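Local atomic coordinates of aromatic-amino-acid aminotransferase (Burkholderia pseudomallei, PDB entry 4F4E), a protein that probably transfers amino groups between aromatic amino acids such as tyrosine and 2-oxoglutarate, using pyridoxal 5'-phosphate as its cofactor. Residues Y88-I94 with S307-T311; L200-N206 with P231-Y237; H205-D211 with Q367-Y373. All blocks are in the same frame, centred on the assembly; numbering follows the deposited sequence. Where two conformers were deposited one is given.

In the fold
Interactions 2 and 3 form one continuous unit of the active site, whereas interaction 1 lies within one chain but at the dimer interface. The centres of interactions 2 and 3 are about 11 Å apart; they share H205 and N206, and D211 OD2 of one accepts from C204 N of the other. N206 and Y237 both bond to O3 of the cofactor-carrying lysine, the modified residue 269. Interaction 1 is remote from both within the chain, its nearest atoms being about 15 Å from interaction 2 and 20 Å from interaction 3. It nevertheless reaches a cofactor, since Y88 OH is hydrogen-bonded to the modified lysine side chain of the second subunit, so that each active site draws on both chains.

Interaction 1 of 3, residues Y88-I94 with S307-T311; sequences YLPIDGI and SNPPT
Y88 and L89 meet N308, P309 and T311 where two loops of the aminotransferase pack side by side at the dimer interface, the first of them making a type I beta turn from P90 to G93. No direct hydrogen bond joins the loops; water does that work. One water accepts from L89 N and donates to N308 OD1 and P309 O, so three polar groups share a single bridge, while a second donates to L89 O (2.8 Å) and is only weakly reached by N308 ND2. Van der Waals packing fills in around these bridges. L89 CD1 and P309 CG form an apolar pair at 4.2 Å, and that CG in turn sits 3.7 Å from G93 CA, under the turn. A carbon-on-hydroxyl contact sets L89 CG against T311 OG1, which is bonded to G275 O of the second subunit. N308 OD1 comes to the edge of the Y88 ring; the side chains cross at about a right angle, ring and amide planes 59° apart. The phenol OH bonds to the cofactor-lysine side chain of the second subunit. N308 CG stands between its backbone N and carbonyl carbon (chi1 41°), which presents its amide to the ring, where N308 OD1 lies 3.3 Å from Y88 CD1.

Interaction 2 of 3, residues L200-N206 with P231-Y237; sequences LHACCHN and PFLDIAY. With EDO (1,2-ethanediol), chain C; EDO (1,2-ethanediol), chain D.
The Y237 ring leans obliquely on the 200-206 segment, with C204 O and the side chain of N206 beside it; ring and N206 amide are turned 62° against each other. At the root of the side chain, C204 CB meets Y237 CB at 3.6 Å. The second flat group is the imidazole of H201: H205 CD2 hangs 3.4 Å over the centre of one face, and O1 of an ethanediol lies at the edge of the H201 ring. That O1 also accepts from H201 N, while O2 of the same molecule donates to H201 O. H201 NE2 is held by S152.

These groups sit at the carboxyl ends of two neighbouring parallel strands, 197-201 and 230-235, joined through helix 214-227 as a beta-alpha-beta unit of the large-domain sheet. The parallel pairing is regular: L200 N donates to F232 O (3.0 Å), D234 N to L200 O (2.8 Å) and A202 N to D234 O (3.0 Å), the last meeting its oxygen from above the carbonyl plane. L200 and L233 share one face of the sheet. H201 and D234 share the other, and D234 OD2 bonds to H156. Past the last bridge the methyl of A202 packs against I235 CB (3.7 Å), and farther on, where the backbones part, a water links C203 O to Y237 N.

With its CG anti to the backbone N (chi1 177°), N206 carries its amide out beside the phenol. A second ethanediol, like the first probably from the crystallisation liquor, grips that amide at both ends, giving to OD1 and accepting from ND2. N206 ND2 and Y237 OH both bond to O3 of the modified lysine 269. The loops that follow two neighbouring strands thus converge on one cofactor oxygen, which is consistent with a role, as in related aminotransferases, in stabilising its negative charge.

Interaction 3 of 3, residues H205-D211 with Q367-Y373; sequences HNPTGVD and QRGMFSY. With EDO (1,2-ethanediol), chain D.
R368 and D211 tie the two segments together with a salt bridge, and most other polar groups here find a defined partner. R368 approaches side-on: NE (3.0 Å) and NH2 (2.9 Å) both give to the single oxygen D211 OD2, which lies close to the guanidinium plane although the carboxylate itself is turned 84° from it. The bend at chi3 (-64°) swings the guanidinium round to that position. OD2 is met there on its anti side and also accepts from C204 N; OD1 uses its syn lone pair for H205 N at 2.9 Å. So much donation to one carboxylate would favour its charged form.

Backbone carbonyls supply the next grip. G209 O receives R368 N (2.8 Å) in the carbonyl plane, on a lone pair, whereas Y373 N reaches T208 O at 3.3 Å from above the carbonyl plane of T208. One water donates to both H205 O and R368 O and accepts from F371 N. T208 OG1 takes V210 N (3.1 Å), closing an ST turn, and is hydrogen-bonded to H205 ND1. S372 OG gives to Q367 OE1 at 2.6 Å, while Q367 NE2 goes to N178 O. One that has no partner is P207 O, buried against F371 CB; P207 itself follows a cis peptide.

Aromatic packing completes the join. T208 CG2 makes a CH-pi contact over the face of Y373, 3.8 Å from the ring centroid, and the N206 amide comes obliquely to the F371 ring, CG nearest CE2, their planes 28° apart.

The 205-211 loop, between strand 197-201 and helix 214-227 of the large domain, is thereby fastened to strand 371-373, whose antiparallel partner 397-399 brings R397 against P207, F371 and Y373.

Interaction 1 of 3, residues Y88-I94 with S307-T311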
loop_
_atom_site.group_PDB
_atom_site.type_symbol
_atom_site.label_atom_id
_atom_site.label_comp_id
_atom_site.label_asym_id
_atom_site.label_seq_id
_atom_site.Cartn_x
_atom_site.Cartn_y
_atom_site.Cartn_z
ATOM N N TYR A 88 -6.698 9.182 9.169
ATOM C CA TYR A 88 -5.898 9.034 7.986
ATOM C C TYR A 88 -4.679 9.922 8.063
ATOM O O TYR A 88 -4.765 11.069 8.552
ATOM C CB TYR A 88 -6.672 9.425 6.750
ATOM C CG TYR A 88 -7.830 8.522 6.376
ATOM C CD1 TYR A 88 -7.606 7.263 5.890
ATOM C CD2 TYR A 88 -9.152 8.935 6.521
ATOM C CE1 TYR A 88 -8.658 6.443 5.489
ATOM C CE2 TYR A 88 -10.208 8.114 6.153
ATOM C CZ TYR A 88 -9.952 6.852 5.636
ATOM O OH TYR A 88 -11.020 6.017 5.237
ATOM N N LEU A 89 -3.575 9.412 7.540
ATOM C CA LEU A 89 -2.400 10.219 7.281
ATOM C C LEU A 89 -2.663 11.052 6.017
ATOM O O LEU A 89 -3.493 10.663 5.173
ATOM C CB LEU A 89 -1.163 9.357 7.051
ATOM C CG LEU A 89 -0.613 8.556 8.230
ATOM C CD1 LEU A 89 0.660 7.799 7.809
ATOM C CD2 LEU A 89 -0.368 9.472 9.424
ATOM N N PRO A 90 -1.894 12.153 5.829
ATOM C CA PRO A 90 -1.839 12.797 4.524
ATOM C C PRO A 90 -1.473 11.823 3.405
ATOM O O PRO A 90 -0.909 10.736 3.662
ATOM C CB PRO A 90 -0.696 13.821 4.711
ATOM C CG PRO A 90 -0.755 14.141 6.138
ATOM C CD PRO A 90 -0.934 12.773 6.735
ATOM N N ILE A 91 -1.814 12.204 2.153
ATOM C CA ILE A 91 -1.602 11.362 1.008
ATOM C C ILE A 91 -0.133 11.003 0.898
ATOM O O ILE A 91 0.216 9.852 0.591
ATOM C CB ILE A 91 -2.118 12.012 -0.293
ATOM C CG1 ILE A 91 -3.660 12.166 -0.269
ATOM C CG2 ILE A 91 -1.660 11.217 -1.524
ATOM C CD1 ILE A 91 -4.154 13.053 -1.433
ATOM N N ASP A 92 0.735 11.979 1.219
ATOM C CA ASP A 92 2.164 11.790 1.131
ATOM C C ASP A 92 2.823 11.402 2.440
ATOM O O ASP A 92 4.024 11.503 2.575
ATOM C CB ASP A 92 2.859 13.049 0.572
ATOM C CG ASP A 92 2.456 14.334 1.281
ATOM O OD1 ASP A 92 1.545 14.343 2.134
ATOM O OD2 ASP A 92 3.042 15.389 0.912
ATOM N N GLY A 93 2.017 11.054 3.413
ATOM C CA GLY A 93 2.490 10.427 4.665
ATOM C C GLY A 93 2.817 11.421 5.754
ATOM O O GLY A 93 2.410 12.583 5.722
ATOM N N ILE A 94 3.529 10.940 6.755
ATOM C CA ILE A 94 3.872 11.727 7.949
ATOM C C ILE A 94 4.912 12.760 7.556
ATOM O O ILE A 94 5.969 12.429 7.097
ATOM C CB ILE A 94 4.430 10.818 9.070
ATOM C CG1 ILE A 94 3.377 9.782 9.480
ATOM C CG2 ILE A 94 4.857 11.666 10.284
ATOM C CD1 ILE A 94 3.977 8.575 10.132
ATOM N N SER A 307 -4.872 5.508 -1.426
ATOM C CA SER A 307 -5.441 6.660 -0.710
ATOM C C SER A 307 -4.384 7.400 0.109
ATOM O O SER A 307 -4.123 8.611 -0.098
ATOM C CB SER A 307 -6.617 6.231 0.175
ATOM O OG SER A 307 -7.480 7.299 0.288
ATOM N N ASN A 308 -3.813 6.683 1.054
ATOM C CA ASN A 308 -2.823 7.253 1.944
ATOM C C ASN A 308 -2.103 6.077 2.605
ATOM O O ASN A 308 -2.605 4.960 2.571
ATOM C CB ASN A 308 -3.472 8.211 2.966
ATOM C CG ASN A 308 -4.778 7.683 3.516
ATOM O OD1 ASN A 308 -4.786 6.659 4.231
ATOM N ND2 ASN A 308 -5.927 8.356 3.144
ATOM N N PRO A 309 -0.879 6.282 3.111
ATOM C CA PRO A 309 -0.112 5.136 3.595
ATOM C C PRO A 309 -0.382 4.754 5.048
ATOM O O PRO A 309 -0.990 5.505 5.799
ATOM C CB PRO A 309 1.348 5.602 3.387
ATOM C CG PRO A 309 1.257 7.062 3.687
ATOM C CD PRO A 309 -0.117 7.530 3.198
ATOM N N PRO A 310 0.084 3.567 5.450
ATOM C CA PRO A 310 -0.102 3.114 6.819
ATOM C C PRO A 310 0.769 3.863 7.792
ATOM O O PRO A 310 1.821 4.422 7.421
ATOM C CB PRO A 310 0.294 1.625 6.747
ATOM C CG PRO A 310 1.268 1.552 5.632
ATOM C CD PRO A 310 0.808 2.584 4.640
ATOM N N THR A 311 0.353 3.874 9.043
ATOM C CA THR A 311 0.941 4.738 10.048
ATOM C C THR A 311 2.075 4.073 10.817
ATOM O O THR A 311 3.137 4.685 11.007
ATOM C CB THR A 311 -0.117 5.239 11.058
ATOM O OG1 THR A 311 -1.084 6.031 10.366
ATOM C CG2 THR A 311 0.519 6.213 12.131
HETATM O O HOH W 1 -3.388 6.699 6.504
HETATM O O HOH W 2 -5.297 11.709 3.318
#

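Interaction 2 of 3, residues L200-N206 with P231-Y237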
loop_
_atom_site.group_PDB
_atom_site.type_symbol
_atom_site.label_atom_id
_atom_site.label_comp_id
_atom_site.label_asym_id
_atom_site.label_seq_id
_atom_site.Cartn_x
_atom_site.Cartn_y
_atom_site.Cartn_z
ATOM N N LEU A 200 19.246 2.542 -11.014
ATOM C CA LEU A 200 20.594 2.433 -10.500
ATOM C C LEU A 200 20.547 2.079 -9.015
ATOM O O LEU A 200 19.944 2.817 -8.206
ATOM C CB LEU A 200 21.303 3.789 -10.673
ATOM C CG LEU A 200 21.547 4.216 -12.127
ATOM C CD1 LEU A 200 21.769 5.747 -12.278
ATOM C CD2 LEU A 200 22.747 3.434 -12.676
ATOM N N HIS A 201 21.165 0.946 -8.661
ATOM C CA HIS A 201 21.341 0.604 -7.256
ATOM C C HIS A 201 22.342 1.523 -6.611
ATOM O O HIS A 201 23.492 1.663 -7.076
ATOM C CB HIS A 201 21.818 -0.837 -7.114
ATOM C CG HIS A 201 20.893 -1.875 -7.718
ATOM N ND1 HIS A 201 20.347 -2.864 -6.974
ATOM C CD2 HIS A 201 20.486 -2.095 -9.039
ATOM C CE1 HIS A 201 19.607 -3.677 -7.779
ATOM N NE2 HIS A 201 19.710 -3.217 -9.055
ATOM N N ALA A 202 21.996 2.092 -5.460
ATOM C CA ALA A 202 22.891 3.053 -4.842
ATOM C C ALA A 202 24.142 2.377 -4.318
ATOM O O ALA A 202 25.205 2.989 -4.269
ATOM C CB ALA A 202 22.202 3.828 -3.702
ATOM N N CYS A 203 23.969 1.147 -3.841
ATOM C CA CYS A 203 25.014 0.347 -3.209
ATOM C C CYS A 203 24.409 -1.014 -2.874
ATOM O O CYS A 203 23.195 -1.209 -2.958
ATOM C CB CYS A 203 25.585 0.988 -1.934
ATOM S SG CYS A 203 24.502 1.165 -0.521
ATOM N N CYS A 204 25.256 -1.961 -2.516
ATOM C CA CYS A 204 24.777 -3.273 -2.079
ATOM C C CYS A 204 23.916 -3.903 -3.150
ATOM O O CYS A 204 22.739 -4.283 -2.931
ATOM C CB CYS A 204 24.041 -3.167 -0.763
ATOM S SG CYS A 204 25.093 -2.632 0.624
ATOM N N HIS A 205 24.494 -3.989 -4.344
ATOM C CA HIS A 205 23.784 -4.502 -5.520
ATOM C C HIS A 205 23.036 -5.774 -5.243
ATOM O O HIS A 205 23.580 -6.712 -4.666
ATOM C CB HIS A 205 24.730 -4.694 -6.721
ATOM C CG HIS A 205 24.005 -4.975 -7.995
ATOM N ND1 HIS A 205 23.859 -6.261 -8.502
ATOM C CD2 HIS A 205 23.263 -4.126 -8.852
ATOM C CE1 HIS A 205 23.128 -6.193 -9.627
ATOM N NE2 HIS A 205 22.737 -4.919 -9.834
ATOM N N ASN A 206 21.783 -5.813 -5.691
ATOM C CA ASN A 206 20.908 -6.978 -5.503
ATOM C C ASN A 206 20.589 -7.444 -6.909
ATOM O O ASN A 206 19.924 -6.713 -7.605
ATOM C CB ASN A 206 19.649 -6.553 -4.755
ATOM C CG ASN A 206 18.677 -7.706 -4.600
ATOM O OD1 ASN A 206 18.864 -8.754 -5.237
ATOM N ND2 ASN A 206 17.623 -7.525 -3.822
ATOM N N PRO A 231 17.684 9.554 -13.999
ATOM C CA PRO A 231 18.206 8.576 -13.047
ATOM C C PRO A 231 17.160 8.237 -11.981
ATOM O O PRO A 231 16.564 9.130 -11.386
ATOM C CB PRO A 231 19.400 9.283 -12.424
ATOM C CG PRO A 231 19.038 10.727 -12.492
ATOM C CD PRO A 231 18.165 10.911 -13.720
ATOM N N PHE A 232 17.009 6.943 -11.748
ATOM C CA PHE A 232 16.092 6.442 -10.761
ATOM C C PHE A 232 16.927 5.629 -9.797
ATOM O O PHE A 232 17.211 4.431 -10.008
ATOM C CB PHE A 232 14.909 5.643 -11.391
ATOM C CG PHE A 232 13.655 5.618 -10.523
ATOM C CD1 PHE A 232 13.734 5.568 -9.118
ATOM C CD2 PHE A 232 12.416 5.601 -11.102
ATOM C CE1 PHE A 232 12.565 5.561 -8.330
ATOM C CE2 PHE A 232 11.244 5.591 -10.313
ATOM C CZ PHE A 232 11.323 5.588 -8.934
ATOM N N LEU A 233 17.362 6.273 -8.708
ATOM C CA LEU A 233 18.204 5.574 -7.737
ATOM C C LEU A 233 17.316 4.724 -6.827
ATOM O O LEU A 233 16.226 5.152 -6.409
ATOM C CB LEU A 233 19.049 6.575 -6.937
ATOM C CG LEU A 233 20.159 7.246 -7.756
ATOM C CD1 LEU A 233 20.554 8.562 -7.132
ATOM C CD2 LEU A 233 21.380 6.323 -7.850
ATOM N N ASP A 234 17.771 3.511 -6.524
ATOM C CA ASP A 234 17.085 2.582 -5.620
ATOM C C ASP A 234 18.071 2.272 -4.501
ATOM O O ASP A 234 19.133 1.644 -4.718
ATOM C CB ASP A 234 16.733 1.304 -6.366
ATOM C CG ASP A 234 15.986 0.289 -5.516
ATOM O OD1 ASP A 234 16.044 0.363 -4.257
ATOM O OD2 ASP A 234 15.339 -0.620 -6.111
ATOM N N ILE A 235 17.766 2.833 -3.328
ATOM C CA ILE A 235 18.614 2.737 -2.119
ATOM C C ILE A 235 17.869 1.974 -1.016
ATOM O O ILE A 235 17.151 2.532 -0.180
ATOM C CB ILE A 235 19.158 4.119 -1.682
ATOM C CG1 ILE A 235 20.206 3.988 -0.559
ATOM C CG2 ILE A 235 18.011 5.113 -1.363
ATOM C CD1 ILE A 235 20.987 5.306 -0.278
ATOM N N ALA A 236 18.013 0.653 -1.070
ATOM C CA ALA A 236 17.325 -0.250 -0.171
ATOM C C ALA A 236 18.219 -0.718 0.990
ATOM O O ALA A 236 17.738 -1.378 1.891
ATOM C CB ALA A 236 16.804 -1.444 -0.946
ATOM N N TYR A 237 19.521 -0.394 0.933
ATOM C CA TYR A 237 20.484 -0.916 1.899
ATOM C C TYR A 237 21.405 0.154 2.493
ATOM O O TYR A 237 22.557 -0.106 2.762
ATOM C CB TYR A 237 21.330 -2.039 1.258
ATOM C CG TYR A 237 20.505 -3.181 0.758
ATOM C CD1 TYR A 237 20.105 -4.216 1.614
ATOM C CD2 TYR A 237 20.159 -3.276 -0.602
ATOM C CE1 TYR A 237 19.346 -5.263 1.127
ATOM C CE2 TYR A 237 19.374 -4.293 -1.065
ATOM C CZ TYR A 237 18.992 -5.301 -0.205
ATOM O OH TYR A 237 18.222 -6.329 -0.670
HETATM C C1 EDO C . 24.033 -0.450 -10.953
HETATM O O1 EDO C . 22.671 -0.194 -10.708
HETATM C C2 EDO C . 24.981 0.356 -10.054
HETATM O O2 EDO C . 24.879 -0.050 -8.718
HETATM C C1 EDO D . 17.063 -11.247 -4.119
HETATM O O1 EDO D . 17.065 -10.629 -5.422
HETATM C C2 EDO D . 15.717 -11.042 -3.417
HETATM O O2 EDO D . 15.646 -9.673 -2.923
HETATM O O HOH W 3 21.283 0.591 -1.214
#

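Interaction 3 of 3, residues H205-D211 with Q367-Y373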
loop_
_atom_site.group_PDB
_atom_site.type_symbol
_atom_site.label_atom_id
_atom_site.label_comp_id
_atom_site.label_asym_id
_atom_site.label_seq_id
_atom_site.Cartn_x
_atom_site.Cartn_y
_atom_site.Cartn_z
ATOM N N HIS A 205 24.494 -3.989 -4.344
ATOM C CA HIS A 205 23.784 -4.502 -5.520
ATOM C C HIS A 205 23.036 -5.774 -5.243
ATOM O O HIS A 205 23.580 -6.712 -4.666
ATOM C CB HIS A 205 24.730 -4.694 -6.721
ATOM C CG HIS A 205 24.005 -4.975 -7.995
ATOM N ND1 HIS A 205 23.859 -6.261 -8.502
ATOM C CD2 HIS A 205 23.263 -4.126 -8.852
ATOM C CE1 HIS A 205 23.128 -6.193 -9.627
ATOM N NE2 HIS A 205 22.737 -4.919 -9.834
ATOM N N ASN A 206 21.783 -5.813 -5.691
ATOM C CA ASN A 206 20.908 -6.978 -5.503
ATOM C C ASN A 206 20.589 -7.444 -6.909
ATOM O O ASN A 206 19.924 -6.713 -7.605
ATOM C CB ASN A 206 19.649 -6.553 -4.755
ATOM C CG ASN A 206 18.677 -7.706 -4.600
ATOM O OD1 ASN A 206 18.864 -8.754 -5.237
ATOM N ND2 ASN A 206 17.623 -7.525 -3.822
ATOM N N PRO A 207 21.072 -8.642 -7.351
ATOM C CA PRO A 207 21.480 -9.784 -6.529
ATOM C C PRO A 207 22.960 -10.112 -6.455
ATOM O O PRO A 207 23.293 -11.153 -5.879
ATOM C CB PRO A 207 20.754 -10.931 -7.233
ATOM C CG PRO A 207 20.875 -10.597 -8.674
ATOM C CD PRO A 207 20.820 -9.076 -8.741
ATOM N N THR A 208 23.858 -9.290 -7.003
ATOM C CA THR A 208 25.251 -9.758 -7.154
ATOM C C THR A 208 26.243 -9.311 -6.075
ATOM O O THR A 208 27.298 -9.930 -5.935
ATOM C CB THR A 208 25.854 -9.367 -8.514
ATOM O OG1 THR A 208 26.098 -7.979 -8.537
ATOM C CG2 THR A 208 24.967 -9.771 -9.649
ATOM N N GLY A 209 25.926 -8.229 -5.353
ATOM C CA GLY A 209 26.850 -7.572 -4.468
ATOM C C GLY A 209 27.965 -6.752 -5.088
ATOM O O GLY A 209 28.819 -6.232 -4.390
ATOM N N VAL A 210 27.955 -6.615 -6.394
ATOM C CA VAL A 210 29.026 -5.909 -7.096
ATOM C C VAL A 210 28.620 -4.470 -7.230
ATOM O O VAL A 210 27.582 -4.204 -7.834
ATOM C CB VAL A 210 29.231 -6.516 -8.503
ATOM C CG1 VAL A 210 30.000 -5.542 -9.404
ATOM C CG2 VAL A 210 29.917 -7.915 -8.369
ATOM N N ASP A 211 29.436 -3.569 -6.689
ATOM C CA ASP A 211 29.116 -2.137 -6.616
ATOM C C ASP A 211 30.095 -1.290 -7.391
ATOM O O ASP A 211 31.253 -1.694 -7.629
ATOM C CB ASP A 211 29.168 -1.671 -5.181
ATOM C CG ASP A 211 27.935 -2.025 -4.392
ATOM O OD1 ASP A 211 26.959 -2.553 -4.962
ATOM O OD2 ASP A 211 27.983 -1.826 -3.189
ATOM N N GLN A 367 32.582 -7.883 -2.818
ATOM C CA GLN A 367 31.126 -7.750 -2.902
ATOM C C GLN A 367 30.543 -7.272 -1.572
ATOM O O GLN A 367 31.122 -7.485 -0.502
ATOM C CB GLN A 367 30.482 -9.042 -3.455
ATOM C CG GLN A 367 30.981 -9.303 -4.867
ATOM C CD GLN A 367 30.586 -10.619 -5.484
ATOM O OE1 GLN A 367 30.017 -11.477 -4.835
ATOM N NE2 GLN A 367 30.899 -10.775 -6.773
ATOM N N ARG A 368 29.429 -6.553 -1.662
ATOM C CA ARG A 368 28.842 -5.883 -0.497
ATOM C C ARG A 368 27.346 -6.076 -0.401
ATOM O O ARG A 368 26.655 -6.147 -1.405
ATOM C CB ARG A 368 29.086 -4.368 -0.558
ATOM C CG ARG A 368 30.534 -4.002 -0.650
ATOM C CD ARG A 368 30.773 -2.588 -0.151
ATOM N NE ARG A 368 30.087 -1.682 -1.016
ATOM C CZ ARG A 368 29.962 -0.382 -0.813
ATOM N NH1 ARG A 368 30.556 0.225 0.219
ATOM N NH2 ARG A 368 29.305 0.318 -1.715
ATOM N N GLY A 369 26.858 -6.057 0.828
ATOM C CA GLY A 369 25.442 -6.140 1.138
ATOM C C GLY A 369 25.057 -7.557 1.455
ATOM O O GLY A 369 25.906 -8.388 1.828
ATOM N N MET A 370 23.777 -7.856 1.291
ATOM C CA MET A 370 23.255 -9.135 1.743
ATOM C C MET A 370 23.561 -10.296 0.783
ATOM O O MET A 370 23.408 -11.448 1.157
ATOM C CB MET A 370 21.749 -9.054 1.906
ATOM C CG MET A 370 21.406 -8.029 2.954
ATOM S SD MET A 370 19.845 -8.465 3.711
ATOM C CE MET A 370 19.778 -6.982 4.713
ATOM N N PHE A 371 23.936 -9.983 -0.450
ATOM C CA PHE A 371 24.118 -11.018 -1.492
ATOM C C PHE A 371 25.498 -11.099 -2.082
ATOM O O PHE A 371 26.258 -10.111 -2.121
ATOM C CB PHE A 371 23.149 -10.767 -2.651
ATOM C CG PHE A 371 21.754 -10.666 -2.196
ATOM C CD1 PHE A 371 21.054 -11.801 -1.846
ATOM C CD2 PHE A 371 21.161 -9.427 -2.055
ATOM C CE1 PHE A 371 19.788 -11.712 -1.349
ATOM C CE2 PHE A 371 19.882 -9.315 -1.580
ATOM C CZ PHE A 371 19.181 -10.457 -1.218
ATOM N N SER A 372 25.801 -12.282 -2.607
ATOM C CA SER A 372 26.952 -12.468 -3.488
ATOM C C SER A 372 26.579 -13.443 -4.589
ATOM O O SER A 372 25.809 -14.387 -4.376
ATOM C CB SER A 372 28.162 -13.031 -2.723
ATOM O OG SER A 372 29.107 -12.002 -2.414
ATOM N N TYR A 373 27.112 -13.197 -5.776
ATOM C CA TYR A 373 27.133 -14.218 -6.822
ATOM C C TYR A 373 28.368 -15.088 -6.551
ATOM O O TYR A 373 29.530 -14.668 -6.796
ATOM C CB TYR A 373 27.139 -13.579 -8.216
ATOM C CG TYR A 373 25.745 -13.512 -8.866
ATOM C CD1 TYR A 373 24.597 -13.322 -8.114
ATOM C CD2 TYR A 373 25.591 -13.664 -10.240
ATOM C CE1 TYR A 373 23.336 -13.336 -8.696
ATOM C CE2 TYR A 373 24.338 -13.648 -10.841
ATOM C CZ TYR A 373 23.208 -13.454 -10.070
ATOM O OH TYR A 373 21.950 -13.442 -10.642
HETATM C C1 EDO D . 17.063 -11.247 -4.119
HETATM O O1 EDO D . 17.065 -10.629 -5.422
HETATM C C2 EDO D . 15.717 -11.042 -3.417
HETATM O O2 EDO D . 15.646 -9.673 -2.923
HETATM O O HOH W 4 24.206 -7.269 -1.954
#